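Local atomic coordinates of DNA polymerase (Pyrobaculum calidifontis, PDB entry 5MDN), a protein that probably catalyses DNA-directed DNA synthesis, adding nucleotides from deoxyribonucleoside triphosphates to a growing strand with release of diphosphate. Residues A[349-358]-A[502-510]; A[293-302]-A[336-347]. All blocks are in the same frame, centred on the assembly; numbering follows the deposited sequence.

Contact 1. Residues A[349-358]-A[502-510]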
loop_
_atom_site.group_PDB
_atom_site.type_symbol
_atom_site.label_atom_id
_atom_site.label_comp_id
_atom_site.label_asym_id
_atom_site.label_seq_id
_atom_site.Cartn_x
_atom_site.Cartn_y
_atom_site.Cartn_z
ATOM N N PRO A 349 -8.508 4.234 11.312
ATOM C CA PRO A 349 -8.363 3.457 12.557
ATOM C C PRO A 349 -7.546 2.187 12.381
ATOM O O PRO A 349 -6.802 1.803 13.293
ATOM C CB PRO A 349 -9.816 3.152 12.948
ATOM C CG PRO A 349 -10.603 4.243 12.335
ATOM C CD PRO A 349 -9.921 4.557 11.040
ATOM N N PHE A 350 -7.670 1.521 11.232
ATOM C CA PHE A 350 -6.860 0.336 10.966
ATOM C C PHE A 350 -5.385 0.696 10.826
ATOM O O PHE A 350 -4.513 0.014 11.379
ATOM C CB PHE A 350 -7.362 -0.367 9.706
ATOM C CG PHE A 350 -6.498 -1.513 9.266
ATOM C CD1 PHE A 350 -6.411 -2.667 10.028
ATOM C CD2 PHE A 350 -5.776 -1.435 8.088
ATOM C CE1 PHE A 350 -5.611 -3.724 9.623
ATOM C CE2 PHE A 350 -4.977 -2.486 7.678
ATOM C CZ PHE A 350 -4.893 -3.632 8.445
ATOM N N LEU A 351 -5.087 1.759 10.073
ATOM C CA LEU A 351 -3.699 2.140 9.833
ATOM C C LEU A 351 -2.989 2.518 11.129
ATOM O O LEU A 351 -1.787 2.268 11.279
ATOM C CB LEU A 351 -3.643 3.294 8.833
ATOM C CG LEU A 351 -3.962 2.923 7.385
ATOM C CD1 LEU A 351 -4.260 4.165 6.559
ATOM C CD2 LEU A 351 -2.822 2.127 6.773
ATOM N N ILE A 352 -3.711 3.132 12.070
ATOM C CA ILE A 352 -3.112 3.479 13.357
ATOM C C ILE A 352 -2.679 2.220 14.098
ATOM O O ILE A 352 -1.589 2.170 14.683
ATOM C CB ILE A 352 -4.088 4.328 14.191
ATOM C CG1 ILE A 352 -4.258 5.713 13.560
ATOM C CG2 ILE A 352 -3.610 4.449 15.629
ATOM C CD1 ILE A 352 -5.262 6.592 14.267
ATOM N N GLN A 353 -3.517 1.181 14.077
ATOM C CA GLN A 353 -3.148 -0.072 14.728
ATOM C C GLN A 353 -2.050 -0.788 13.953
ATOM O O GLN A 353 -1.130 -1.358 14.552
ATOM C CB GLN A 353 -4.375 -0.969 14.880
ATOM C CG GLN A 353 -5.482 -0.364 15.727
ATOM C CD GLN A 353 -5.018 -0.022 17.128
ATOM O OE1 GLN A 353 -4.268 -0.776 17.747
ATOM N NE2 GLN A 353 -5.466 1.120 17.637
ATOM N N LEU A 354 -2.127 -0.768 12.621
ATOM C CA LEU A 354 -1.059 -1.334 11.808
ATOM C C LEU A 354 0.251 -0.577 11.984
ATOM O O LEU A 354 1.309 -1.098 11.614
ATOM C CB LEU A 354 -1.469 -1.346 10.332
ATOM C CG LEU A 354 -0.617 -2.195 9.384
ATOM C CD1 LEU A 354 -0.647 -3.656 9.811
ATOM C CD2 LEU A 354 -1.079 -2.044 7.943
ATOM N N SER A 355 0.201 0.648 12.515
ATOM C CA SER A 355 1.418 1.395 12.820
ATOM C C SER A 355 2.018 0.972 14.158
ATOM O O SER A 355 3.244 0.900 14.294
ATOM C CB SER A 355 1.129 2.895 12.812
ATOM O OG SER A 355 2.262 3.628 13.242
ATOM N N SER A 356 1.171 0.703 15.158
ATOM C CA SER A 356 1.679 0.272 16.456
ATOM C C SER A 356 2.175 -1.167 16.394
ATOM O O SER A 356 3.173 -1.517 17.039
ATOM C CB SER A 356 0.600 0.431 17.527
ATOM O OG SER A 356 -0.539 -0.358 17.229
ATOM N N VAL A 357 1.500 -2.013 15.615
ATOM C CA VAL A 357 2.137 -3.224 15.123
ATOM C C VAL A 357 3.125 -2.843 14.022
ATOM O O VAL A 357 3.082 -1.738 13.469
ATOM C CB VAL A 357 1.083 -4.226 14.621
ATOM C CG1 VAL A 357 1.686 -5.611 14.447
ATOM C CG2 VAL A 357 -0.101 -4.271 15.580
ATOM N N SER A 358 4.071 -3.745 13.751
ATOM C CA SER A 358 5.096 -3.531 12.728
ATOM C C SER A 358 6.062 -2.417 13.124
ATOM O O SER A 358 7.281 -2.589 13.034
ATOM C CB SER A 358 4.452 -3.237 11.367
ATOM O OG SER A 358 4.200 -1.852 11.213
ATOM N N GLU A 502 -10.034 -3.636 15.306
ATOM C CA GLU A 502 -9.016 -3.184 14.362
ATOM C C GLU A 502 -7.628 -3.647 14.791
ATOM O O GLU A 502 -6.846 -4.140 13.970
ATOM C CB GLU A 502 -9.064 -1.662 14.228
ATOM C CG GLU A 502 -10.313 -1.122 13.539
ATOM C CD GLU A 502 -10.345 -1.404 12.044
ATOM O OE1 GLU A 502 -9.382 -2.001 11.518
ATOM O OE2 GLU A 502 -11.336 -1.018 11.390
ATOM N N ARG A 503 -7.300 -3.475 16.074
ATOM C CA ARG A 503 -6.025 -3.964 16.589
ATOM C C ARG A 503 -5.896 -5.470 16.400
ATOM O O ARG A 503 -4.821 -5.971 16.049
ATOM C CB ARG A 503 -5.880 -3.590 18.064
ATOM C CG ARG A 503 -4.880 -4.443 18.830
ATOM C CD ARG A 503 -4.392 -3.751 20.090
ATOM N NE ARG A 503 -3.271 -2.858 19.818
ATOM C CZ ARG A 503 -2.003 -3.252 19.761
ATOM N NH1 ARG A 503 -1.694 -4.526 19.957
ATOM N NH2 ARG A 503 -1.042 -2.373 19.508
ATOM N N GLN A 504 -6.983 -6.211 16.632
ATOM C CA GLN A 504 -6.955 -7.655 16.422
ATOM C C GLN A 504 -6.650 -7.999 14.969
ATOM O O GLN A 504 -5.849 -8.901 14.693
ATOM C CB GLN A 504 -8.284 -8.272 16.861
ATOM C CG GLN A 504 -8.483 -9.730 16.455
ATOM C CD GLN A 504 -9.153 -9.879 15.102
ATOM O OE1 GLN A 504 -8.927 -10.856 14.387
ATOM N NE2 GLN A 504 -9.983 -8.907 14.742
ATOM N N ARG A 505 -7.281 -7.298 14.022
ATOM C CA ARG A 505 -7.038 -7.598 12.614
ATOM C C ARG A 505 -5.627 -7.199 12.199
ATOM O O ARG A 505 -4.989 -7.896 11.400
ATOM C CB ARG A 505 -8.072 -6.900 11.728
ATOM C CG ARG A 505 -7.797 -7.095 10.242
ATOM C CD ARG A 505 -8.994 -6.769 9.368
ATOM N NE ARG A 505 -8.597 -6.635 7.967
ATOM C CZ ARG A 505 -8.408 -5.477 7.341
ATOM N NH1 ARG A 505 -8.589 -4.331 7.985
ATOM N NH2 ARG A 505 -8.045 -5.465 6.066
ATOM N N ALA A 506 -5.121 -6.082 12.731
ATOM C CA ALA A 506 -3.780 -5.631 12.369
ATOM C C ALA A 506 -2.730 -6.672 12.730
ATOM O O ALA A 506 -1.773 -6.888 11.978
ATOM C CB ALA A 506 -3.470 -4.299 13.050
ATOM N N LEU A 507 -2.890 -7.326 13.882
ATOM C CA LEU A 507 -1.986 -8.412 14.249
ATOM C C LEU A 507 -2.123 -9.590 13.290
ATOM O O LEU A 507 -1.119 -10.193 12.893
ATOM C CB LEU A 507 -2.250 -8.846 15.688
ATOM C CG LEU A 507 -1.818 -7.843 16.759
ATOM C CD1 LEU A 507 -2.619 -8.028 18.040
ATOM C CD2 LEU A 507 -0.328 -7.951 17.036
ATOM N N LYS A 508 -3.362 -9.942 12.927
ATOM C CA LYS A 508 -3.600 -11.022 11.972
ATOM C C LYS A 508 -2.893 -10.765 10.644
ATOM O O LYS A 508 -2.230 -11.654 10.098
ATOM C CB LYS A 508 -5.099 -11.169 11.724
ATOM C CG LYS A 508 -5.442 -12.212 10.677
ATOM C CD LYS A 508 -6.937 -12.310 10.449
ATOM C CE LYS A 508 -7.251 -13.308 9.345
ATOM N NZ LYS A 508 -8.710 -13.391 9.062
ATOM N N VAL A 509 -3.036 -9.550 10.104
ATOM C CA VAL A 509 -2.498 -9.254 8.778
ATOM C C VAL A 509 -0.979 -9.366 8.771
ATOM O O VAL A 509 -0.386 -9.892 7.821
ATOM C CB VAL A 509 -2.970 -7.865 8.310
ATOM C CG1 VAL A 509 -2.347 -7.510 6.967
ATOM C CG2 VAL A 509 -4.484 -7.826 8.219
ATOM N N MET A 510 -0.324 -8.887 9.830
ATOM C CA MET A 510 1.130 -8.984 9.894
ATOM C C MET A 510 1.583 -10.432 10.051
ATOM O O MET A 510 2.595 -10.838 9.466
ATOM C CB MET A 510 1.661 -8.121 11.037
ATOM C CG MET A 510 1.375 -6.637 10.856
ATOM S SD MET A 510 2.166 -5.916 9.404
ATOM C CE MET A 510 3.874 -6.377 9.679
#
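Glu502 meets the edge of the Phe350 ring, its OE1 near the ring plane and 3.4 Å from CD1, while its CB lies against CG of Gln353. One residue on, Arg503 runs past the Gln353 amide. Its chain bends at chi3 (-85°), which turns NE to OE1 of Gln353 for a weak hydrogen bond of 3.1 Å. NH2 lies near Ser356, whose OG is bonded back to O of Gln353 at 2.9 Å; that carbonyl also accepts from N of Val357, so two donors hold it where the helix ends. Arg505 reaches out extended and lays its guanidinium over one face of Phe350, a cation-pi stack with CZ 4.2 Å from the ring centroid and the planes 29° apart. Beside it, Ala506 lets the axes of segments 349-356 and 502-510 close to 8.4 Å, and its CB rests on the backbone of Gln353 and Leu354. Phe350 is the knob in a hole formed by Glu502, Arg505, Ala506 and Val509; an alanine here would probably leave that hole unfilled and the Arg505 guanidinium without its stacking partner. Leu507 brings CD2 across both methyls of Val357. Met510, bent at chi2 and chi3, completes the row: CG lies by CG1 of Val357, SD is 3.6 Å from CD1 of Leu354, and CE touches CB of Ser358. Helix 370-384 packs on Met510 through Val374 and Met377, and helix 468-486 covers Leu507. Segments 349-356 and 502-510 cross at -55°, where the C-terminal end of helix 326-356 meets helix 495-512, which is probably one of the two long fingers helices of family B polymerases, with helix 468-486 the other.

Contact 2. Residues A[293-302]-A[336-347]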
loop_
_atom_site.group_PDB
_atom_site.type_symbol
_atom_site.label_atom_id
_atom_site.label_comp_id
_atom_site.label_asym_id
_atom_site.label_seq_id
_atom_site.Cartn_x
_atom_site.Cartn_y
_atom_site.Cartn_z
ATOM N N LEU A 293 -10.866 7.475 -6.811
ATOM C CA LEU A 293 -11.494 7.922 -5.568
ATOM C C LEU A 293 -12.997 7.666 -5.570
ATOM O O LEU A 293 -13.555 7.167 -4.587
ATOM C CB LEU A 293 -11.206 9.407 -5.338
ATOM C CG LEU A 293 -11.895 10.073 -4.141
ATOM C CD1 LEU A 293 -11.696 9.267 -2.861
ATOM C CD2 LEU A 293 -11.398 11.498 -3.957
ATOM N N ASP A 294 -13.672 8.000 -6.673
ATOM C CA ASP A 294 -15.125 7.857 -6.723
ATOM C C ASP A 294 -15.547 6.395 -6.642
ATOM O O ASP A 294 -16.548 6.066 -5.993
ATOM C CB ASP A 294 -15.672 8.506 -7.994
ATOM C CG ASP A 294 -14.998 7.987 -9.248
ATOM O OD1 ASP A 294 -13.770 8.180 -9.387
ATOM O OD2 ASP A 294 -15.693 7.389 -10.096
ATOM N N ARG A 295 -14.801 5.501 -7.294
ATOM C CA ARG A 295 -15.180 4.093 -7.302
ATOM C C ARG A 295 -14.773 3.377 -6.020
ATOM O O ARG A 295 -15.477 2.460 -5.582
ATOM C CB ARG A 295 -14.581 3.401 -8.526
ATOM C CG ARG A 295 -15.152 3.919 -9.840
ATOM C CD ARG A 295 -14.522 3.237 -11.038
ATOM N NE ARG A 295 -15.045 3.740 -12.305
ATOM C CZ ARG A 295 -14.593 4.828 -12.919
ATOM N NH1 ARG A 295 -13.603 5.531 -12.384
ATOM N NH2 ARG A 295 -15.127 5.212 -14.072
ATOM N N VAL A 296 -13.651 3.767 -5.409
ATOM C CA VAL A 296 -13.299 3.220 -4.103
ATOM C C VAL A 296 -14.273 3.716 -3.041
ATOM O O VAL A 296 -14.662 2.967 -2.136
ATOM C CB VAL A 296 -11.843 3.573 -3.746
ATOM C CG1 VAL A 296 -11.513 3.129 -2.329
ATOM C CG2 VAL A 296 -10.890 2.929 -4.730
ATOM N N ALA A 297 -14.672 4.988 -3.129
ATOM C CA ALA A 297 -15.656 5.531 -2.198
ATOM C C ALA A 297 -16.949 4.726 -2.218
ATOM O O ALA A 297 -17.559 4.492 -1.167
ATOM C CB ALA A 297 -15.936 6.995 -2.534
ATOM N N GLU A 298 -17.386 4.295 -3.404
ATOM C CA GLU A 298 -18.606 3.501 -3.500
ATOM C C GLU A 298 -18.424 2.121 -2.881
ATOM O O GLU A 298 -19.318 1.627 -2.181
ATOM C CB GLU A 298 -19.037 3.374 -4.959
ATOM C CG GLU A 298 -20.487 2.952 -5.134
ATOM C CD GLU A 298 -20.792 2.482 -6.544
ATOM O OE1 GLU A 298 -20.488 3.229 -7.497
ATOM O OE2 GLU A 298 -21.337 1.368 -6.700
ATOM N N TYR A 299 -17.289 1.468 -3.154
ATOM C CA TYR A 299 -17.055 0.124 -2.631
ATOM C C TYR A 299 -17.163 0.090 -1.111
ATOM O O TYR A 299 -17.775 -0.823 -0.545
ATOM C CB TYR A 299 -15.684 -0.382 -3.079
ATOM C CG TYR A 299 -15.513 -1.880 -2.947
ATOM C CD1 TYR A 299 -16.044 -2.744 -3.897
ATOM C CD2 TYR A 299 -14.827 -2.429 -1.872
ATOM C CE1 TYR A 299 -15.893 -4.115 -3.781
ATOM C CE2 TYR A 299 -14.672 -3.797 -1.747
ATOM C CZ TYR A 299 -15.207 -4.635 -2.705
ATOM O OH TYR A 299 -15.054 -5.997 -2.583
ATOM N N PHE A 300 -16.574 1.073 -0.436
ATOM C CA PHE A 300 -16.625 1.148 1.017
ATOM C C PHE A 300 -17.867 1.870 1.524
ATOM O O PHE A 300 -18.010 2.044 2.741
ATOM C CB PHE A 300 -15.363 1.835 1.552
ATOM C CG PHE A 300 -14.107 1.033 1.359
ATOM C CD1 PHE A 300 -13.478 0.986 0.126
ATOM C CD2 PHE A 300 -13.559 0.319 2.411
ATOM C CE1 PHE A 300 -12.325 0.243 -0.053
ATOM C CE2 PHE A 300 -12.407 -0.423 2.239
ATOM C CZ PHE A 300 -11.790 -0.462 1.006
ATOM N N GLY A 301 -18.758 2.289 0.631
ATOM C CA GLY A 301 -20.050 2.813 1.039
ATOM C C GLY A 301 -20.029 4.163 1.719
ATOM O O GLY A 301 -20.781 4.377 2.679
ATOM N N VAL A 302 -19.185 5.083 1.258
ATOM C CA VAL A 302 -19.158 6.419 1.844
ATOM C C VAL A 302 -19.921 7.385 0.943
ATOM O O VAL A 302 -20.489 8.373 1.420
ATOM C CB VAL A 302 -17.713 6.897 2.101
ATOM C CG1 VAL A 302 -16.909 5.807 2.795
ATOM C CG2 VAL A 302 -17.031 7.326 0.813
ATOM N N ASP A 336 -15.244 15.098 -3.731
ATOM C CA ASP A 336 -13.934 14.476 -3.565
ATOM C C ASP A 336 -13.490 14.508 -2.107
ATOM O O ASP A 336 -13.179 13.468 -1.514
ATOM C CB ASP A 336 -12.904 15.173 -4.457
ATOM C CG ASP A 336 -12.955 14.698 -5.896
ATOM O OD1 ASP A 336 -13.457 13.582 -6.137
ATOM O OD2 ASP A 336 -12.485 15.435 -6.786
ATOM N N VAL A 337 -13.451 15.704 -1.511
ATOM C CA VAL A 337 -12.926 15.840 -0.153
ATOM C C VAL A 337 -13.859 15.194 0.866
ATOM O O VAL A 337 -13.401 14.672 1.890
ATOM C CB VAL A 337 -12.654 17.323 0.171
ATOM C CG1 VAL A 337 -13.955 18.107 0.322
ATOM C CG2 VAL A 337 -11.797 17.448 1.423
ATOM N N ARG A 338 -15.172 15.206 0.615
ATOM C CA ARG A 338 -16.092 14.513 1.512
ATOM C C ARG A 338 -15.887 13.005 1.448
ATOM O O ARG A 338 -15.976 12.316 2.472
ATOM C CB ARG A 338 -17.538 14.881 1.184
ATOM C CG ARG A 338 -17.986 16.197 1.804
ATOM C CD ARG A 338 -19.024 16.910 0.952
ATOM N NE ARG A 338 -19.927 17.723 1.764
ATOM C CZ ARG A 338 -20.698 18.692 1.282
ATOM N NH1 ARG A 338 -20.675 18.979 -0.013
ATOM N NH2 ARG A 338 -21.489 19.379 2.096
ATOM N N SER A 339 -15.623 12.471 0.253
ATOM C CA SER A 339 -15.280 11.057 0.136
ATOM C C SER A 339 -13.936 10.758 0.792
ATOM O O SER A 339 -13.769 9.711 1.429
ATOM C CB SER A 339 -15.266 10.642 -1.334
ATOM O OG SER A 339 -16.560 10.735 -1.902
ATOM N N THR A 340 -12.963 11.661 0.633
ATOM C CA THR A 340 -11.637 11.442 1.205
ATOM C C THR A 340 -11.705 11.329 2.724
ATOM O O THR A 340 -11.134 10.406 3.316
ATOM C CB THR A 340 -10.693 12.570 0.790
ATOM O OG1 THR A 340 -10.559 12.584 -0.637
ATOM C CG2 THR A 340 -9.321 12.376 1.420
ATOM N N LEU A 341 -12.403 12.263 3.375
ATOM C CA LEU A 341 -12.581 12.161 4.819
ATOM C C LEU A 341 -13.473 10.984 5.187
ATOM O O LEU A 341 -13.304 10.389 6.257
ATOM C CB LEU A 341 -13.157 13.465 5.374
ATOM C CG LEU A 341 -13.177 13.573 6.901
ATOM C CD1 LEU A 341 -11.771 13.427 7.459
ATOM C CD2 LEU A 341 -13.798 14.886 7.350
ATOM N N GLY A 342 -14.429 10.638 4.321
ATOM C CA GLY A 342 -15.240 9.455 4.562
ATOM C C GLY A 342 -14.419 8.180 4.557
ATOM O O GLY A 342 -14.547 7.340 5.452
ATOM N N LEU A 343 -13.579 8.010 3.531
ATOM C CA LEU A 343 -12.668 6.868 3.494
ATOM C C LEU A 343 -11.766 6.838 4.721
ATOM O O LEU A 343 -11.529 5.771 5.301
ATOM C CB LEU A 343 -11.822 6.902 2.222
ATOM C CG LEU A 343 -12.390 6.249 0.964
ATOM C CD1 LEU A 343 -11.573 6.647 -0.255
ATOM C CD2 LEU A 343 -12.420 4.737 1.117
ATOM N N ALA A 344 -11.233 7.999 5.116
ATOM C CA ALA A 344 -10.348 8.061 6.275
ATOM C C ALA A 344 -11.027 7.519 7.527
ATOM O O ALA A 344 -10.423 6.752 8.285
ATOM C CB ALA A 344 -9.881 9.498 6.498
ATOM N N GLU A 345 -12.287 7.895 7.754
ATOM C CA GLU A 345 -13.010 7.394 8.920
ATOM C C GLU A 345 -13.073 5.870 8.943
ATOM O O GLU A 345 -13.130 5.268 10.021
ATOM C CB GLU A 345 -14.416 7.988 8.952
ATOM C CG GLU A 345 -14.442 9.485 9.228
ATOM C CD GLU A 345 -15.703 10.158 8.713
ATOM O OE1 GLU A 345 -16.702 9.447 8.473
ATOM O OE2 GLU A 345 -15.695 11.398 8.554
ATOM N N LYS A 346 -13.066 5.232 7.774
ATOM C CA LYS A 346 -13.103 3.775 7.697
ATOM C C LYS A 346 -11.715 3.142 7.731
ATOM O O LYS A 346 -11.536 2.087 8.349
ATOM C CB LYS A 346 -13.841 3.335 6.430
ATOM C CG LYS A 346 -15.264 3.855 6.328
ATOM C CD LYS A 346 -16.176 2.823 5.682
ATOM C CE LYS A 346 -17.636 3.233 5.775
ATOM N NZ LYS A 346 -18.065 3.408 7.187
ATOM N N LEU A 347 -10.730 3.751 7.071
ATOM C CA LEU A 347 -9.412 3.142 6.931
ATOM C C LEU A 347 -8.404 3.604 7.975
ATOM O O LEU A 347 -7.538 2.816 8.372
ATOM C CB LEU A 347 -8.843 3.420 5.535
ATOM C CG LEU A 347 -9.685 2.972 4.337
ATOM C CD1 LEU A 347 -8.917 3.181 3.042
ATOM C CD2 LEU A 347 -10.111 1.519 4.484
#
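This is an apolar helix-helix contact within the exonuclease domain, with no hydrogen bond across it: the short helix 293-299 runs at 44° to the 336-347 part of helix 326-356, and the turn after it also packs there. Leu293, its CG anti to the backbone N (chi1 175°), sends both methyls as a knob into the hole among Asp336, Ser339, Thr340 and Leu343: CD1 touches CD1 of Leu343 at 3.7 Å, and CD2 faces OG1 of Thr340. That hydroxyl is tied to O of Asp336 at 2.9 Å, from above the carbonyl plane. Leu343 spreads its other methyl, CD2, between CG1 of Val296 and CD1 of Phe300, whose ring also meets CD2 of Leu347 at 3.8 Å from CE2. Ala297 sits against Ser339. A Schellman motif at Gly301 ends the short helix and turns Val302 onto Gly342, whose missing side chain lets Val302 CG1 within 3.9 Å of Gly342 C. CE of Lys346 passes by CG1 of Val302 and O of Phe300. Asp336 pairs with Arg308 beside metal-binding Asp169, its side chain about 5 Å from a bound magnesium ion. Its position fits the YxxxD (Exo III) aspartate of the RNase H-like 3'-5' exonuclease site.

Overall arrangement
Helix 326-356 is common to both contacts, which lie in series: contact 2 closes along the chain before contact 1 opens. Their centres are 20 Å apart, yet they touch, CD of Pro349 packing 3.6 Å from O of Ala344. Contact 2 takes the middle of the helix, next to the exonuclease sheet with strands 165-172 and 186-193, and its partner helix 293-299 comes earlier in the chain, with helix 316-320 in between. Contact 1 takes the C-terminal end and brings in helix 495-512 from far along the polymerase part. The one helix therefore spans from the surroundings of the exonuclease metal site to a probable fingers helix, joining the two parts of the enzyme.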